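Side-chain contact in thiamin pyrophosphokinase (PDB 3K94), which probably transfers a pyrophosphate group from ATP to thiamine, giving thiamine diphosphate: residues D77-D80 / M81-A84. Numbering follows the deposited sequence.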
ATOM      1  N   ASP B  77      -9.867   9.805  17.863  1.00 52.17           N
ATOM      2  CA  ASP B  77      -9.819   8.357  17.638  1.00 59.32           C
ATOM      3  C   ASP B  77     -10.362   7.883  16.284  1.00 55.78           C
ATOM      4  O   ASP B  77     -10.598   6.687  16.086  1.00 52.07           O
ATOM      5  CB  ASP B  77     -10.540   7.625  18.771  1.00 67.94           C
ATOM      6  CG  ASP B  77      -9.857   7.815  20.107  1.00 72.53           C
ATOM      7  OD1 ASP B  77      -8.667   7.443  20.215  1.00 69.08           O
ATOM      8  OD2 ASP B  77     -10.508   8.337  21.039  1.00 75.59           O
ATOM      9  N   LYS B  78     -10.548   8.825  15.361  1.00 47.69           N
ATOM     10  CA  LYS B  78     -10.982   8.523  14.005  1.00 40.21           C
ATOM     11  C   LYS B  78     -10.221   9.421  13.031  1.00 36.16           C
ATOM     12  O   LYS B  78      -9.962  10.580  13.333  1.00 36.69           O
ATOM     13  CB  LYS B  78     -12.473   8.799  13.858  1.00 39.96           C
ATOM     14  CG  LYS B  78     -13.417   7.758  14.428  1.00 43.41           C
ATOM     15  CD  LYS B  78     -14.840   8.058  13.921  1.00 46.24           C
ATOM     16  CE  LYS B  78     -15.822   6.938  14.207  1.00 49.51           C
ATOM     17  NZ  LYS B  78     -16.222   6.944  15.634  1.00 49.31           N
ATOM     18  N   THR B  79      -9.863   8.899  11.864  1.00 31.78           N
ATOM     19  CA  THR B  79      -9.265   9.747  10.843  1.00 33.46           C
ATOM     20  C   THR B  79     -10.373  10.516  10.131  1.00 30.31           C
ATOM     21  O   THR B  79     -11.546  10.153  10.212  1.00 26.86           O
ATOM     22  CB  THR B  79      -8.454   8.946   9.807  1.00 35.12           C
ATOM     23  OG1 THR B  79      -9.328   8.086   9.078  1.00 34.27           O
ATOM     24  CG2 THR B  79      -7.379   8.103  10.489  1.00 39.11           C
ATOM     25  N   ASP B  80      -9.993  11.575   9.431  1.00 29.23           N
ATOM     26  CA  ASP B  80     -10.950  12.373   8.687  1.00 26.47           C
ATOM     27  C   ASP B  80     -11.566  11.600   7.523  1.00 27.72           C
ATOM     28  O   ASP B  80     -12.724  11.813   7.178  1.00 29.33           O
ATOM     29  CB  ASP B  80     -10.282  13.660   8.208  1.00 26.56           C
ATOM     30  CG  ASP B  80      -9.787  14.508   9.367  1.00 33.44           C
ATOM     31  OD1 ASP B  80     -10.405  14.434  10.449  1.00 33.33           O
ATOM     32  OD2 ASP B  80      -8.781  15.233   9.210  1.00 34.17           O
HETATM   33  N   MSE B  81     -10.785  10.710   6.914  1.00 25.22           N
HETATM   34  CA  MSE B  81     -11.288   9.881   5.838  1.00 22.20           C
HETATM   35  C   MSE B  81     -12.365   8.939   6.379  1.00 21.65           C
HETATM   36  O   MSE B  81     -13.386   8.685   5.725  1.00 25.10           O
HETATM   37  CB  MSE B  81     -10.146   9.067   5.230  1.00 31.77           C
HETATM   38  CG  MSE B  81     -10.574   8.202   4.065  1.00 33.01           C
HETATM   39 SE   MSE B  81     -11.072   9.291   2.527  0.84 36.43          SE
HETATM   40  CE  MSE B  81      -9.347  10.012   1.990  1.00 25.78           C
ATOM     41  N   GLU B  82     -12.127   8.419   7.577  1.00 25.89           N
ATOM     42  CA  GLU B  82     -13.056   7.497   8.214  1.00 26.90           C
ATOM     43  C   GLU B  82     -14.402   8.165   8.483  1.00 24.63           C
ATOM     44  O   GLU B  82     -15.445   7.636   8.109  1.00 28.64           O
ATOM     45  CB  GLU B  82     -12.483   6.956   9.528  1.00 25.22           C
ATOM     46  CG  GLU B  82     -13.502   6.167  10.324  1.00 28.51           C
ATOM     47  CD  GLU B  82     -12.889   5.407  11.479  1.00 37.31           C
ATOM     48  OE1 GLU B  82     -11.822   5.823  11.968  1.00 39.56           O
ATOM     49  OE2 GLU B  82     -13.479   4.392  11.900  1.00 42.20           O
ATOM     50  N   ILE B  83     -14.387   9.331   9.116  1.00 22.30           N
ATOM     51  CA  ILE B  83     -15.659   9.997   9.372  1.00 27.05           C
ATOM     52  C   ILE B  83     -16.348  10.342   8.062  1.00 25.31           C
ATOM     53  O   ILE B  83     -17.574  10.192   7.950  1.00 21.70           O
ATOM     54  CB  ILE B  83     -15.559  11.226  10.327  1.00 39.27           C
ATOM     55  CG1 ILE B  83     -14.572  12.273   9.814  1.00 35.49           C
ATOM     56  CG2 ILE B  83     -15.161  10.781  11.730  1.00 43.27           C
ATOM     57  CD1 ILE B  83     -14.323  13.387  10.820  1.00 33.92           C
ATOM     58  N   ALA B  84     -15.567  10.761   7.060  1.00 21.94           N
ATOM     59  CA  ALA B  84     -16.148  11.039   5.744  1.00 23.05           C
ATOM     60  C   ALA B  84     -16.808   9.788   5.165  1.00 24.96           C
ATOM     61  O   ALA B  84     -17.942   9.825   4.703  1.00 25.47           O
ATOM     62  CB  ALA B  84     -15.097  11.609   4.777  1.00 18.17           C
TER
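Thr79 is the N-cap of helix 80-88, and its hydroxyl closes the first turn. Thr79 OG1 accepts from Glu82 N at 3.2 Å, with an N-H...O angle of 151°. The hydroxyl sits between its own backbone N and carbonyl carbon (chi1 65°), which turns it toward the helix end. Glu82 CB also packs on Thr79 OG1, at 3.4 Å. The first main-chain bonds of the helix follow: Ile83 N to Thr79 O at 3.2 Å and Ala84 N to Asp80 O at 3.0 Å. This cap starts the helix in the catalytic domain, after the loop that leaves strand 71-72. Glu82 reaches back along the loop with CG anti to its backbone N (chi1 171°). Its carboxylate meets the aliphatic part of Lys78, Glu82 OE1 lying 3.5 Å from Lys78 CG, and the two side chains cross at about a right angle. Lys78 NZ stays 5.3 Å from Glu82 OE2, so any attraction between the charges acts at a distance. Ile83 splits its branches: Ile83 CG2 touches Lys78 CD at 3.5 Å, while Ile83 CD1 lies alongside Asp80, 4.1 Å from Asp80 OD1. Ile83 also packs on Phe48 of strand 46-48. With an alanine here, Lys78 CD is likely to lose the methyl it rests on, and a gap would probably open toward Phe48. Asp80 OD2 comes close to Asp31 OD1, two like charges near each other.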